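Long-range contacts in MAR1 Ribonuclease (Caenorhabditis elegans, PDB 2B34), which belongs to the isochorismatase family of hydrolases and, named a ribonuclease, probably catalyses a hydrolytic reaction: residues A[16-21]-A[53-58]; A[39-44]-A[68-73]; A[87-92]-A[112-117]; A[99-104]-A[125-130]; A[132-137]-A[159-164]. All blocks are in the same frame, centred on the assembly; numbering follows the deposited sequence.

Contact 1 of 5, residues A[16-21]-A[53-58]; sequences ALFVCD and PTIVTE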
# COMPACT_ATOMS: atom_id res chain seq x y z
N ALA A 16 -0.17 -10.98 -24.27
CA ALA A 16 -1.52 -11.10 -24.80
C ALA A 16 -2.44 -10.11 -24.09
O ALA A 16 -2.26 -9.83 -22.90
CB ALA A 16 -2.05 -12.53 -24.65
N LEU A 17 -3.41 -9.59 -24.82
CA LEU A 17 -4.43 -8.73 -24.23
C LEU A 17 -5.69 -9.53 -23.94
O LEU A 17 -6.29 -10.12 -24.84
CB LEU A 17 -4.74 -7.53 -25.13
CG LEU A 17 -5.89 -6.60 -24.70
CD1 LEU A 17 -5.59 -5.85 -23.39
CD2 LEU A 17 -6.22 -5.63 -25.82
N PHE A 18 -6.09 -9.54 -22.68
CA PHE A 18 -7.32 -10.18 -22.26
C PHE A 18 -8.38 -9.12 -21.97
O PHE A 18 -8.18 -8.24 -21.12
CB PHE A 18 -7.07 -11.07 -21.03
CG PHE A 18 -6.64 -12.49 -21.37
CD1 PHE A 18 -5.77 -12.75 -22.43
CD2 PHE A 18 -7.08 -13.56 -20.59
CE1 PHE A 18 -5.37 -14.06 -22.73
CE2 PHE A 18 -6.69 -14.87 -20.88
CZ PHE A 18 -5.84 -15.12 -21.95
N VAL A 19 -9.50 -9.19 -22.69
CA VAL A 19 -10.63 -8.29 -22.49
C VAL A 19 -11.76 -9.08 -21.83
O VAL A 19 -12.39 -9.92 -22.49
CB VAL A 19 -11.14 -7.71 -23.85
CG1 VAL A 19 -12.30 -6.74 -23.63
CG2 VAL A 19 -10.00 -7.04 -24.63
N CYS A 20 -12.01 -8.84 -20.55
CA CYS A 20 -13.02 -9.67 -19.88
C CYS A 20 -14.36 -9.00 -19.60
O CYS A 20 -14.45 -7.99 -18.89
CB CYS A 20 -12.46 -10.49 -18.70
SG CYS A 20 -12.98 -10.15 -17.01
N ASP A 21 -15.37 -9.56 -20.25
CA ASP A 21 -16.77 -9.36 -19.89
C ASP A 21 -17.25 -7.91 -19.96
O ASP A 21 -18.16 -7.51 -19.22
CB ASP A 21 -17.04 -10.00 -18.51
CG ASP A 21 -16.71 -11.50 -18.48
OD1 ASP A 21 -16.39 -12.07 -19.55
OD2 ASP A 21 -16.76 -12.11 -17.40
N PRO A 53 -1.63 -10.72 -29.60
CA PRO A 53 -2.80 -11.60 -29.53
C PRO A 53 -3.82 -11.07 -28.53
O PRO A 53 -3.46 -10.72 -27.40
CB PRO A 53 -2.21 -12.93 -29.04
CG PRO A 53 -0.80 -12.89 -29.46
CD PRO A 53 -0.38 -11.47 -29.35
N THR A 54 -5.07 -10.97 -28.97
CA THR A 54 -6.16 -10.50 -28.12
C THR A 54 -7.17 -11.62 -27.91
O THR A 54 -7.50 -12.36 -28.85
CB THR A 54 -6.86 -9.26 -28.75
OG1 THR A 54 -5.89 -8.23 -28.98
CG2 THR A 54 -7.94 -8.71 -27.82
N ILE A 55 -7.65 -11.74 -26.67
CA ILE A 55 -8.68 -12.70 -26.29
C ILE A 55 -9.82 -11.95 -25.59
O ILE A 55 -9.58 -11.13 -24.71
CB ILE A 55 -8.12 -13.80 -25.32
CG1 ILE A 55 -6.93 -14.56 -25.95
CG2 ILE A 55 -9.23 -14.75 -24.85
CD1 ILE A 55 -7.31 -15.63 -26.99
N VAL A 56 -11.05 -12.24 -26.00
CA VAL A 56 -12.23 -11.62 -25.41
C VAL A 56 -13.14 -12.70 -24.82
O VAL A 56 -13.40 -13.71 -25.48
CB VAL A 56 -13.03 -10.78 -26.45
CG1 VAL A 56 -14.19 -10.03 -25.79
CG2 VAL A 56 -12.12 -9.80 -27.18
N THR A 57 -13.59 -12.50 -23.59
CA THR A 57 -14.62 -13.36 -23.01
C THR A 57 -15.92 -12.59 -22.78
O THR A 57 -15.90 -11.38 -22.53
CB THR A 57 -14.19 -14.02 -21.67
OG1 THR A 57 -13.89 -13.01 -20.70
CG2 THR A 57 -12.99 -14.95 -21.87
N GLU A 58 -17.03 -13.31 -22.86
CA GLU A 58 -18.34 -12.77 -22.51
C GLU A 58 -19.01 -13.70 -21.50
O GLU A 58 -19.14 -14.90 -21.73
CB GLU A 58 -19.21 -12.59 -23.75
CG GLU A 58 -18.56 -11.74 -24.84
CD GLU A 58 -19.42 -11.57 -26.08
OE1 GLU A 58 -20.31 -12.41 -26.32
OE2 GLU A 58 -19.20 -10.58 -26.82

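Contact 2 of 5, residues A[39-44]-A[68-73]; sequences TSRRLI and VPTLKE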
# COMPACT_ATOMS: atom_id res chain seq x y z
N THR A 39 -10.90 3.69 -22.53
CA THR A 39 -9.53 3.28 -22.21
C THR A 39 -9.25 1.84 -22.66
O THR A 39 -8.16 1.56 -23.18
CB THR A 39 -9.21 3.49 -20.72
OG1 THR A 39 -9.49 4.85 -20.38
CG2 THR A 39 -7.76 3.21 -20.42
N SER A 40 -10.22 0.95 -22.48
CA SER A 40 -10.09 -0.42 -23.01
C SER A 40 -9.94 -0.42 -24.53
O SER A 40 -9.20 -1.23 -25.08
CB SER A 40 -11.27 -1.31 -22.58
OG SER A 40 -11.32 -1.47 -21.17
N ARG A 41 -10.64 0.50 -25.21
CA ARG A 41 -10.49 0.65 -26.67
C ARG A 41 -9.07 1.06 -27.08
O ARG A 41 -8.57 0.63 -28.12
CB ARG A 41 -11.55 1.62 -27.23
CG ARG A 41 -11.48 1.88 -28.76
CD ARG A 41 -11.63 0.62 -29.63
NE ARG A 41 -11.27 0.90 -31.02
CZ ARG A 41 -12.11 1.33 -31.96
NH1 ARG A 41 -13.40 1.50 -31.68
NH2 ARG A 41 -11.68 1.58 -33.18
N ARG A 42 -8.42 1.86 -26.24
CA ARG A 42 -7.01 2.25 -26.47
C ARG A 42 -6.07 1.06 -26.48
O ARG A 42 -5.17 0.97 -27.33
CB ARG A 42 -6.54 3.28 -25.44
CG ARG A 42 -7.17 4.64 -25.60
CD ARG A 42 -6.83 5.56 -24.44
NE ARG A 42 -7.41 6.89 -24.62
CZ ARG A 42 -6.87 8.02 -24.18
NH1 ARG A 42 -5.71 8.00 -23.53
NH2 ARG A 42 -7.48 9.17 -24.39
N LEU A 43 -6.27 0.14 -25.54
CA LEU A 43 -5.45 -1.07 -25.45
C LEU A 43 -5.73 -2.04 -26.58
O LEU A 43 -4.80 -2.65 -27.12
CB LEU A 43 -5.63 -1.75 -24.09
CG LEU A 43 -4.70 -1.11 -23.06
CD1 LEU A 43 -5.44 -0.79 -21.79
CD2 LEU A 43 -3.46 -1.97 -22.81
N ILE A 44 -7.00 -2.19 -26.93
CA ILE A 44 -7.42 -3.00 -28.08
C ILE A 44 -6.78 -2.48 -29.38
O ILE A 44 -6.26 -3.28 -30.16
CB ILE A 44 -8.96 -3.07 -28.19
CG1 ILE A 44 -9.50 -4.08 -27.17
CG2 ILE A 44 -9.40 -3.46 -29.59
CD1 ILE A 44 -10.98 -3.93 -26.86
N VAL A 68 -19.41 -4.65 -25.86
CA VAL A 68 -19.75 -3.30 -26.32
C VAL A 68 -19.22 -3.05 -27.75
O VAL A 68 -18.03 -3.24 -28.01
CB VAL A 68 -19.21 -2.24 -25.33
CG1 VAL A 68 -19.30 -0.82 -25.90
CG2 VAL A 68 -19.95 -2.33 -23.99
N PRO A 69 -20.12 -2.65 -28.67
CA PRO A 69 -19.80 -2.43 -30.09
C PRO A 69 -18.47 -1.73 -30.38
O PRO A 69 -17.69 -2.23 -31.19
CB PRO A 69 -20.98 -1.57 -30.57
CG PRO A 69 -22.13 -2.10 -29.77
CD PRO A 69 -21.55 -2.41 -28.40
N THR A 70 -18.21 -0.60 -29.72
CA THR A 70 -16.98 0.17 -29.94
C THR A 70 -15.72 -0.66 -29.74
O THR A 70 -14.74 -0.49 -30.47
CB THR A 70 -16.92 1.41 -29.01
OG1 THR A 70 -18.19 2.07 -29.01
CG2 THR A 70 -15.86 2.38 -29.50
N LEU A 71 -15.74 -1.56 -28.76
CA LEU A 71 -14.59 -2.42 -28.47
C LEU A 71 -14.38 -3.45 -29.58
O LEU A 71 -13.24 -3.70 -29.99
CB LEU A 71 -14.73 -3.10 -27.11
CG LEU A 71 -14.83 -2.19 -25.87
CD1 LEU A 71 -15.15 -3.00 -24.64
CD2 LEU A 71 -13.58 -1.36 -25.65
N LYS A 72 -15.48 -4.03 -30.06
CA LYS A 72 -15.45 -4.99 -31.16
C LYS A 72 -14.94 -4.37 -32.46
O LYS A 72 -14.26 -5.03 -33.23
CB LYS A 72 -16.84 -5.60 -31.38
CG LYS A 72 -17.29 -6.52 -30.27
CD LYS A 72 -18.64 -7.17 -30.57
CE LYS A 72 -18.50 -8.32 -31.56
NZ LYS A 72 -19.80 -9.02 -31.77
N GLU A 73 -15.28 -3.09 -32.67
CA GLU A 73 -14.83 -2.34 -33.85
C GLU A 73 -13.31 -2.26 -33.97
O GLU A 73 -12.78 -2.23 -35.08
CB GLU A 73 -15.39 -0.91 -33.82
CG GLU A 73 -16.86 -0.77 -34.13
CD GLU A 73 -17.32 0.68 -34.11
OE1 GLU A 73 -16.83 1.49 -34.92
OE2 GLU A 73 -18.19 1.00 -33.27

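Contact 3 of 5, residues A[87-92]-A[112-117]; sequences FSMCIP and HVCVLQ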
# COMPACT_ATOMS: atom_id res chain seq x y z
N PHE A 87 -16.26 -17.49 -13.68
CA PHE A 87 -15.86 -16.09 -13.59
C PHE A 87 -14.48 -15.83 -14.20
O PHE A 87 -14.26 -14.78 -14.82
CB PHE A 87 -15.94 -15.58 -12.15
CG PHE A 87 -17.35 -15.58 -11.59
CD1 PHE A 87 -18.45 -15.30 -12.40
CD2 PHE A 87 -17.57 -15.85 -10.24
CE1 PHE A 87 -19.74 -15.30 -11.89
CE2 PHE A 87 -18.87 -15.84 -9.72
CZ PHE A 87 -19.95 -15.57 -10.55
N SER A 88 -13.58 -16.80 -14.07
CA SER A 88 -12.25 -16.68 -14.66
C SER A 88 -12.24 -16.84 -16.18
O SER A 88 -12.95 -17.69 -16.72
CB SER A 88 -11.29 -17.69 -14.04
OG SER A 88 -10.03 -17.63 -14.68
N MET A 89 -11.42 -16.03 -16.84
CA MET A 89 -11.19 -16.12 -18.28
C MET A 89 -10.37 -17.35 -18.67
O MET A 89 -10.30 -17.70 -19.84
CB MET A 89 -10.45 -14.89 -18.78
CG MET A 89 -11.23 -13.60 -18.73
SD MET A 89 -10.29 -12.24 -19.45
CE MET A 89 -10.40 -12.61 -21.20
N CYS A 90 -9.72 -17.96 -17.68
CA CYS A 90 -8.87 -19.12 -17.93
C CYS A 90 -9.70 -20.38 -18.13
O CYS A 90 -9.88 -21.19 -17.22
CB CYS A 90 -7.82 -19.27 -16.83
SG CYS A 90 -6.59 -17.95 -16.88
N ILE A 91 -10.24 -20.49 -19.34
CA ILE A 91 -11.02 -21.64 -19.77
C ILE A 91 -10.22 -22.40 -20.83
O ILE A 91 -9.31 -21.82 -21.44
CB ILE A 91 -12.41 -21.19 -20.31
CG1 ILE A 91 -12.26 -20.08 -21.36
CG2 ILE A 91 -13.32 -20.76 -19.16
CD1 ILE A 91 -13.56 -19.66 -22.04
N PRO A 92 -10.52 -23.70 -21.04
CA PRO A 92 -9.78 -24.51 -22.03
C PRO A 92 -9.40 -23.82 -23.36
O PRO A 92 -8.24 -23.92 -23.77
CB PRO A 92 -10.70 -25.72 -22.24
CG PRO A 92 -11.33 -25.90 -20.90
CD PRO A 92 -11.55 -24.51 -20.35
N HIS A 112 -13.27 -7.28 -8.92
CA HIS A 112 -13.18 -8.15 -7.75
C HIS A 112 -13.77 -9.54 -8.00
O HIS A 112 -13.86 -10.35 -7.08
CB HIS A 112 -13.90 -7.49 -6.57
CG HIS A 112 -15.37 -7.35 -6.78
ND1 HIS A 112 -15.92 -6.59 -7.79
CD2 HIS A 112 -16.42 -7.89 -6.10
CE1 HIS A 112 -17.24 -6.66 -7.73
NE2 HIS A 112 -17.56 -7.44 -6.71
N VAL A 113 -14.18 -9.80 -9.24
CA VAL A 113 -14.74 -11.10 -9.62
C VAL A 113 -14.00 -11.71 -10.83
O VAL A 113 -13.00 -12.39 -10.62
CB VAL A 113 -16.29 -11.07 -9.79
CG1 VAL A 113 -16.86 -12.47 -9.90
CG2 VAL A 113 -16.95 -10.33 -8.63
N CYS A 114 -14.45 -11.45 -12.07
CA CYS A 114 -13.77 -11.97 -13.28
C CYS A 114 -12.30 -11.60 -13.31
O CYS A 114 -11.46 -12.47 -13.51
CB CYS A 114 -14.41 -11.48 -14.60
SG CYS A 114 -13.47 -11.92 -16.16
N VAL A 115 -12.01 -10.32 -13.11
CA VAL A 115 -10.65 -9.81 -13.27
C VAL A 115 -9.74 -10.39 -12.19
O VAL A 115 -8.63 -10.81 -12.48
CB VAL A 115 -10.61 -8.25 -13.26
CG1 VAL A 115 -9.18 -7.74 -13.46
CG2 VAL A 115 -11.52 -7.68 -14.35
N LEU A 116 -10.24 -10.42 -10.95
CA LEU A 116 -9.50 -10.99 -9.83
C LEU A 116 -9.29 -12.50 -9.99
O LEU A 116 -8.17 -12.99 -9.84
CB LEU A 116 -10.19 -10.69 -8.49
CG LEU A 116 -9.50 -11.20 -7.21
CD1 LEU A 116 -8.07 -10.66 -7.10
CD2 LEU A 116 -10.31 -10.84 -5.97
N GLN A 117 -10.37 -13.23 -10.29
CA GLN A 117 -10.28 -14.68 -10.48
C GLN A 117 -9.40 -15.05 -11.67
O GLN A 117 -8.62 -16.00 -11.60
CB GLN A 117 -11.67 -15.31 -10.63
CG GLN A 117 -12.57 -15.23 -9.39
CD GLN A 117 -11.92 -15.78 -8.13
OE1 GLN A 117 -11.21 -16.78 -8.16
NE2 GLN A 117 -12.17 -15.11 -7.01

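Contact 4 of 5, residues A[99-104]-A[125-130]; sequences KKVQNV and RGLNVH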
# COMPACT_ATOMS: atom_id res chain seq x y z
N LYS A 99 0.08 -20.57 -23.43
CA LYS A 99 1.33 -21.31 -23.55
C LYS A 99 2.34 -20.60 -24.46
O LYS A 99 3.53 -20.91 -24.44
CB LYS A 99 1.08 -22.75 -24.01
CG LYS A 99 0.68 -23.68 -22.87
CD LYS A 99 0.34 -25.09 -23.35
CE LYS A 99 -1.16 -25.25 -23.60
NZ LYS A 99 -1.56 -26.68 -23.78
N LYS A 100 1.86 -19.64 -25.25
CA LYS A 100 2.72 -18.89 -26.16
C LYS A 100 3.24 -17.58 -25.57
O LYS A 100 4.15 -16.96 -26.12
CB LYS A 100 1.98 -18.60 -27.47
CG LYS A 100 1.98 -19.73 -28.48
CD LYS A 100 1.41 -19.27 -29.82
CE LYS A 100 2.26 -18.15 -30.44
NZ LYS A 100 1.65 -17.60 -31.69
N VAL A 101 2.65 -17.15 -24.45
CA VAL A 101 3.02 -15.86 -23.84
C VAL A 101 3.53 -15.98 -22.40
O VAL A 101 3.32 -17.00 -21.74
CB VAL A 101 1.86 -14.82 -23.91
CG1 VAL A 101 1.53 -14.47 -25.36
CG2 VAL A 101 0.61 -15.31 -23.17
N GLN A 102 4.20 -14.93 -21.93
CA GLN A 102 4.69 -14.86 -20.55
C GLN A 102 3.95 -13.76 -19.78
O GLN A 102 3.99 -13.72 -18.55
CB GLN A 102 6.21 -14.61 -20.53
CG GLN A 102 7.02 -15.78 -21.09
CD GLN A 102 8.47 -15.42 -21.42
OE1 GLN A 102 8.77 -14.31 -21.88
NE2 GLN A 102 9.37 -16.37 -21.20
N ASN A 103 3.29 -12.87 -20.52
CA ASN A 103 2.59 -11.72 -19.96
C ASN A 103 1.15 -11.58 -20.44
O ASN A 103 0.86 -11.73 -21.63
CB ASN A 103 3.37 -10.44 -20.28
CG ASN A 103 4.80 -10.48 -19.76
OD1 ASN A 103 5.04 -10.35 -18.56
ND2 ASN A 103 5.75 -10.64 -20.67
N VAL A 104 0.24 -11.29 -19.51
CA VAL A 104 -1.14 -10.96 -19.87
C VAL A 104 -1.48 -9.55 -19.40
O VAL A 104 -1.33 -9.21 -18.23
CB VAL A 104 -2.17 -11.99 -19.34
CG1 VAL A 104 -3.60 -11.49 -19.56
CG2 VAL A 104 -1.99 -13.34 -20.01
N ARG A 125 -0.54 -20.14 -13.21
CA ARG A 125 0.10 -20.69 -14.40
C ARG A 125 1.52 -20.14 -14.65
O ARG A 125 2.17 -20.50 -15.64
CB ARG A 125 -0.78 -20.45 -15.63
CG ARG A 125 -1.96 -21.41 -15.76
CD ARG A 125 -3.02 -20.84 -16.69
NE ARG A 125 -4.05 -21.82 -17.03
CZ ARG A 125 -5.12 -22.09 -16.29
NH1 ARG A 125 -5.32 -21.46 -15.14
NH2 ARG A 125 -6.00 -23.00 -16.70
N GLY A 126 1.98 -19.26 -13.77
CA GLY A 126 3.32 -18.67 -13.88
C GLY A 126 3.42 -17.51 -14.86
O GLY A 126 4.52 -17.12 -15.26
N LEU A 127 2.27 -16.96 -15.24
CA LEU A 127 2.22 -15.80 -16.13
C LEU A 127 2.32 -14.51 -15.32
O LEU A 127 1.88 -14.47 -14.17
CB LEU A 127 0.93 -15.80 -16.94
CG LEU A 127 0.81 -16.82 -18.08
CD1 LEU A 127 -0.52 -17.54 -18.04
CD2 LEU A 127 1.03 -16.15 -19.43
N ASN A 128 2.91 -13.48 -15.90
CA ASN A 128 2.85 -12.14 -15.31
C ASN A 128 1.56 -11.45 -15.73
O ASN A 128 1.17 -11.51 -16.91
CB ASN A 128 4.06 -11.30 -15.73
CG ASN A 128 5.39 -12.00 -15.47
OD1 ASN A 128 6.26 -12.04 -16.35
ND2 ASN A 128 5.57 -12.54 -14.27
N VAL A 129 0.88 -10.83 -14.77
CA VAL A 129 -0.39 -10.15 -15.03
C VAL A 129 -0.24 -8.64 -14.86
O VAL A 129 0.12 -8.16 -13.78
CB VAL A 129 -1.53 -10.67 -14.12
CG1 VAL A 129 -2.86 -10.00 -14.47
CG2 VAL A 129 -1.66 -12.18 -14.22
N HIS A 130 -0.52 -7.91 -15.94
CA HIS A 130 -0.52 -6.46 -15.93
C HIS A 130 -1.95 -5.94 -15.95
O HIS A 130 -2.63 -5.96 -16.98
CB HIS A 130 0.30 -5.93 -17.11
CG HIS A 130 1.73 -6.37 -17.09
ND1 HIS A 130 2.10 -7.70 -17.19
CD2 HIS A 130 2.88 -5.66 -16.97
CE1 HIS A 130 3.42 -7.79 -17.13
NE2 HIS A 130 3.92 -6.57 -17.00

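Contact 5 of 5, residues A[132-137]-A[159-164]; sequences VVDAVS and TTSEAT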
# COMPACT_ATOMS: atom_id res chain seq x y z
N VAL A 132 -4.60 -3.21 -15.94
CA VAL A 132 -4.74 -1.82 -16.38
C VAL A 132 -5.85 -1.17 -15.55
O VAL A 132 -7.03 -1.30 -15.86
CB VAL A 132 -5.08 -1.72 -17.88
CG1 VAL A 132 -4.98 -0.29 -18.36
CG2 VAL A 132 -4.15 -2.62 -18.69
N VAL A 133 -5.44 -0.46 -14.49
CA VAL A 133 -6.38 0.04 -13.48
C VAL A 133 -7.39 1.07 -14.00
O VAL A 133 -8.50 1.16 -13.49
CB VAL A 133 -5.63 0.59 -12.22
CG1 VAL A 133 -4.83 -0.51 -11.53
CG2 VAL A 133 -4.73 1.78 -12.57
N ASP A 134 -7.00 1.84 -15.02
CA ASP A 134 -7.91 2.81 -15.63
C ASP A 134 -8.83 2.20 -16.70
O ASP A 134 -9.57 2.92 -17.39
CB ASP A 134 -7.16 4.05 -16.13
CG ASP A 134 -5.97 3.73 -17.04
OD1 ASP A 134 -5.52 2.57 -17.10
OD2 ASP A 134 -5.47 4.68 -17.68
N ALA A 135 -8.79 0.88 -16.82
CA ALA A 135 -9.64 0.13 -17.74
C ALA A 135 -10.31 -1.03 -17.01
O ALA A 135 -10.90 -1.92 -17.64
CB ALA A 135 -8.81 -0.37 -18.92
N VAL A 136 -10.23 -1.00 -15.68
CA VAL A 136 -10.80 -2.04 -14.81
C VAL A 136 -11.65 -1.38 -13.71
O VAL A 136 -11.21 -0.43 -13.06
CB VAL A 136 -9.69 -2.94 -14.19
CG1 VAL A 136 -10.24 -3.84 -13.08
CG2 VAL A 136 -9.02 -3.79 -15.26
N SER A 137 -12.87 -1.88 -13.52
CA SER A 137 -13.79 -1.31 -12.53
C SER A 137 -14.83 -2.31 -11.99
O SER A 137 -14.89 -3.45 -12.45
CB SER A 137 -14.49 -0.08 -13.12
OG SER A 137 -15.14 0.67 -12.11
N THR A 159 -0.89 -1.37 -13.30
CA THR A 159 -0.36 -0.44 -14.28
C THR A 159 -1.47 0.42 -14.87
O THR A 159 -2.65 0.23 -14.56
CB THR A 159 0.43 -1.18 -15.39
OG1 THR A 159 1.05 -0.22 -16.25
CG2 THR A 159 -0.46 -2.10 -16.20
N THR A 160 -1.10 1.38 -15.71
CA THR A 160 -2.07 2.22 -16.40
C THR A 160 -1.94 2.07 -17.91
O THR A 160 -0.91 1.59 -18.41
CB THR A 160 -1.94 3.71 -16.02
OG1 THR A 160 -0.60 4.16 -16.26
CG2 THR A 160 -2.28 3.92 -14.55
N SER A 161 -2.97 2.49 -18.64
CA SER A 161 -3.02 2.35 -20.09
C SER A 161 -1.83 2.99 -20.79
O SER A 161 -1.19 2.35 -21.63
CB SER A 161 -4.34 2.88 -20.66
OG SER A 161 -4.54 4.23 -20.30
N GLU A 162 -1.51 4.24 -20.45
CA GLU A 162 -0.39 4.94 -21.08
C GLU A 162 0.96 4.32 -20.72
O GLU A 162 1.84 4.21 -21.58
CB GLU A 162 -0.41 6.44 -20.78
CG GLU A 162 0.44 7.24 -21.75
CD GLU A 162 0.58 8.70 -21.37
OE1 GLU A 162 -0.40 9.45 -21.48
OE2 GLU A 162 1.70 9.09 -20.96
N ALA A 163 1.11 3.94 -19.45
CA ALA A 163 2.31 3.21 -19.01
C ALA A 163 2.51 1.94 -19.84
O ALA A 163 3.62 1.63 -20.25
CB ALA A 163 2.23 2.88 -17.53
N THR A 164 1.41 1.21 -20.07
CA THR A 164 1.45 -0.05 -20.81
C THR A 164 1.78 0.15 -22.30
O THR A 164 2.66 -0.54 -22.83
CB THR A 164 0.15 -0.86 -20.63
OG1 THR A 164 -0.10 -1.05 -19.24
CG2 THR A 164 0.24 -2.23 -21.30
O HOH W 1 -2.98 6.16 -18.47

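Contact 1 of 5, residues A[16-21]-A[53-58]
The ring of Phe-18 lies flat against the branch point of Ile-55: CB of Ile-55 sits over one face, displaced toward the rim, in a CH-pi contact, and CG1 of Ile-55 comes within 3.6 Å of CE1 of Phe-18. A first torsion of -88° lays the ring alongside the isoleucine, both side chains leaving the sheet in the same direction; Met-89, Val-104 and Leu-106 also touch this aromatic. A second flat group, the carboxylate of Asp-21, is met from above its plane by the hydroxyl of Thr-57, which gives its proton to OD1 of Asp-21 (OG1 to OD1 2.9 Å), while OD2 forms a salt bridge with Lys-84. The two segments belong to neighbouring parallel strands of the central sheet, 15-20 and 54-59, joined through helix 33-49 as a beta-alpha-beta crossover. The backbone ladder between them is regular: Leu-17 N reaches Pro-53 O and Ile-55 N reaches Leu-17 O, then Val-19 N binds Ile-55 O at 2.8 Å and Thr-57 N binds Val-19 O at 3.1 Å. A last bond, Asp-21 N to Thr-57 O, is more bent (N-H...O angle 147°). On the face opposite Phe-18, Leu-17 and Thr-54 run side by side, with CD2 of Leu-17 4.1 Å from CG2 of Thr-54, and CB of Val-19 meets CG2 of Val-56; Ile-44 and Ala-47 of the crossover helix lie against this layer.

Contact 2 of 5, residues A[39-44]-A[68-73]
Apolar contact centres on one methyl of Leu-71. Its CD2 packs on CB of Ser-40 (3.8 Å) and on CD1 of Ile-44, whose side chain crosses that of the leucine at about a right angle. The same methyl also rests on the Arg-41 backbone, 3.5 Å from its N. The polar link is thin: NH1 of Arg-41 approaches Thr-70 O at 2.7 Å, but the angle at the hydrogen is only 116°, and the bond is weak. A bend at the second torsion, 59°, turns the arginine toward the neighbouring helix, where NH1 also brushes CG2 of Thr-70 at 3.4 Å. The carbonyl carbon of Glu-73 lies over one guanidinium face, toward its rim. Among the charges, NE of Arg-41 has its salt bridge with Asp-45, one turn further along its own helix, whereas OE1 of Glu-73 stays 4.7 Å from NH1 of Arg-41. The axes run 14° apart. This is near-parallel packing of a short outer helix, 69-74, on crossover helix 33-49, which itself covers a face of the sheet in this alpha/beta fold.

Contact 3 of 5, residues A[87-92]-A[112-117]
CG1 of Val-113 sits over one face of the Phe-87 ring, near its rim, in a CH-pi contact that brings it within 3.5 Å of CD2. Beside this, the carbonyl oxygen of Phe-87 points at Cys-114, 3.2 Å from its CA and 3.3 Å from its SG. With chi1 at 173° the sulfur swings away from Cys-114 N toward the loop, where it touches CG of Met-89 at 3.8 Å. Ser-88 and Gln-117 meet more loosely, through CB atoms 4.2 Å apart. The loop after strand 81-84 is thereby laid on the first turn of helix 114-124. In the isochorismatase family an Asp-Lys-Cys triad gathers at this end of the sheet, and by position Asp-21, Lys-84 and Cys-114 are consistent with it, although in this crystal the Cys-114 thiol is tied up in a disulfide to Cys-20; Lys-84 NZ donates to Phe-87 O. Further out, the loop is shaped by an ST turn in which OG of Ser-88 accepts from Cys-90 N at 3.0 Å, while the same hydroxyl binds Asp-121. Met-89 N is held by Thr-118 of the helix. The second subunit closes over the outer side, where its Leu-166 packs on Val-113 and its Arg-9 binds OE1 of Gln-117.

Contact 4 of 5, residues A[99-104]-A[125-130]
Leu-127 pushes its CD2 methyl into the corner formed by Val-101 and Val-104, 3.4 Å from Val-101 O, 3.9 Å from CG2 of Val-101 and 4.2 Å from CG2 of Val-104. Its first two torsions, -74° and 133°, together aim this methyl across to the chain entering strand 103-109; the second is an unusual value for leucine. In Val-104 CG1 stands anti to the backbone N, which leaves CG2 as the branch facing the leucine. Leu-98 and Leu-122 touch both of these side chains. On the other face of the sheet, Asn-103 and Asn-128 lie side by side, pointing the same way. OD1 of Asn-103 lies near the plane of the His-130 imidazole, at its edge, 3.4 Å from CE1 of His-130; the amide plane is turned 78° from the ring. ND1 of that histidine is buried here without a polar partner in the model. Three backbone bonds stitch the strands, all close to straight: Asn-128 N to Gln-102 O, Val-104 N to Asn-128 O and His-130 N to Val-104 O. Gly-126, with positive phi, ends helix 114-124 in a Schellman motif and turns the chain into strand 128-137. The pairing belongs to the parallel beta-alpha-beta crossover of strand 103-109, helix 114-124 and strand 128-137.

Contact 5 of 5, residues A[132-137]-A[159-164]
The N-terminus of helix 161-169 is received by Asp-134, which lies in the type I turn from Val-132 to Ala-135 where strand 128-137 is broken. OD1 of Asp-134 accepts Ser-161 N at 3.0 Å with its syn lone pair; OD2 takes the proton of the serine hydroxyl, 2.8 Å from OG, on the syn side but 33° out of the carboxylate plane. A first torsion of 51° puts the Asp-134 carboxylate between its own N and carbonyl carbon, turned toward the helix. Water 1 extends the grip, donating to OD2 of Asp-134 and accepting from Glu-162 N. Within the turn, Val-133 N binds Thr-159 O at 2.9 Å, at the end of the parallel pairing of strands 128-137 and 157-159. CG1 of Val-132 packs against the Ser-161 backbone, 3.4 Å from its N, and CG2 of Val-133 meets CG2 of Thr-160 at 3.8 Å. Thr-160, at the N-cap position, directs its own hydroxyl to Asp-143 of the third subunit, and Glu-162 forms a salt bridge with Arg-139 of that subunit. With both oxygens accepting at the positive end of a helix dipole, the buried Asp-134 carboxylate is probably stabilised as an anion.

Overall arrangement
Contacts 1, 4 and 5 follow the parallel sheet from strand to strand. Ala-16 N lies 2.9 Å from Asn-103 O, a probable hydrogen bond between contacts 1 and 4, and contacts 4 and 5 share strand 128-137, their centres about 17 Å apart. Helix segment 39-44 of contact 2 covers one face: CG2 of Thr-39 lies 3.4 Å from OG of Ser-161, and CD1 of Leu-43 lies 3.5 Å from CG1 of Val-132, both in contact 5. Contact 3 joins contact 1 through the disulfide, SG of Cys-20 to SG of Cys-114 at 2.0 Å, at the presumed active site, whose cysteine it would occupy. Contacts 2 and 4, with centres about 22 Å apart, occupy opposite sides of the chain's centre.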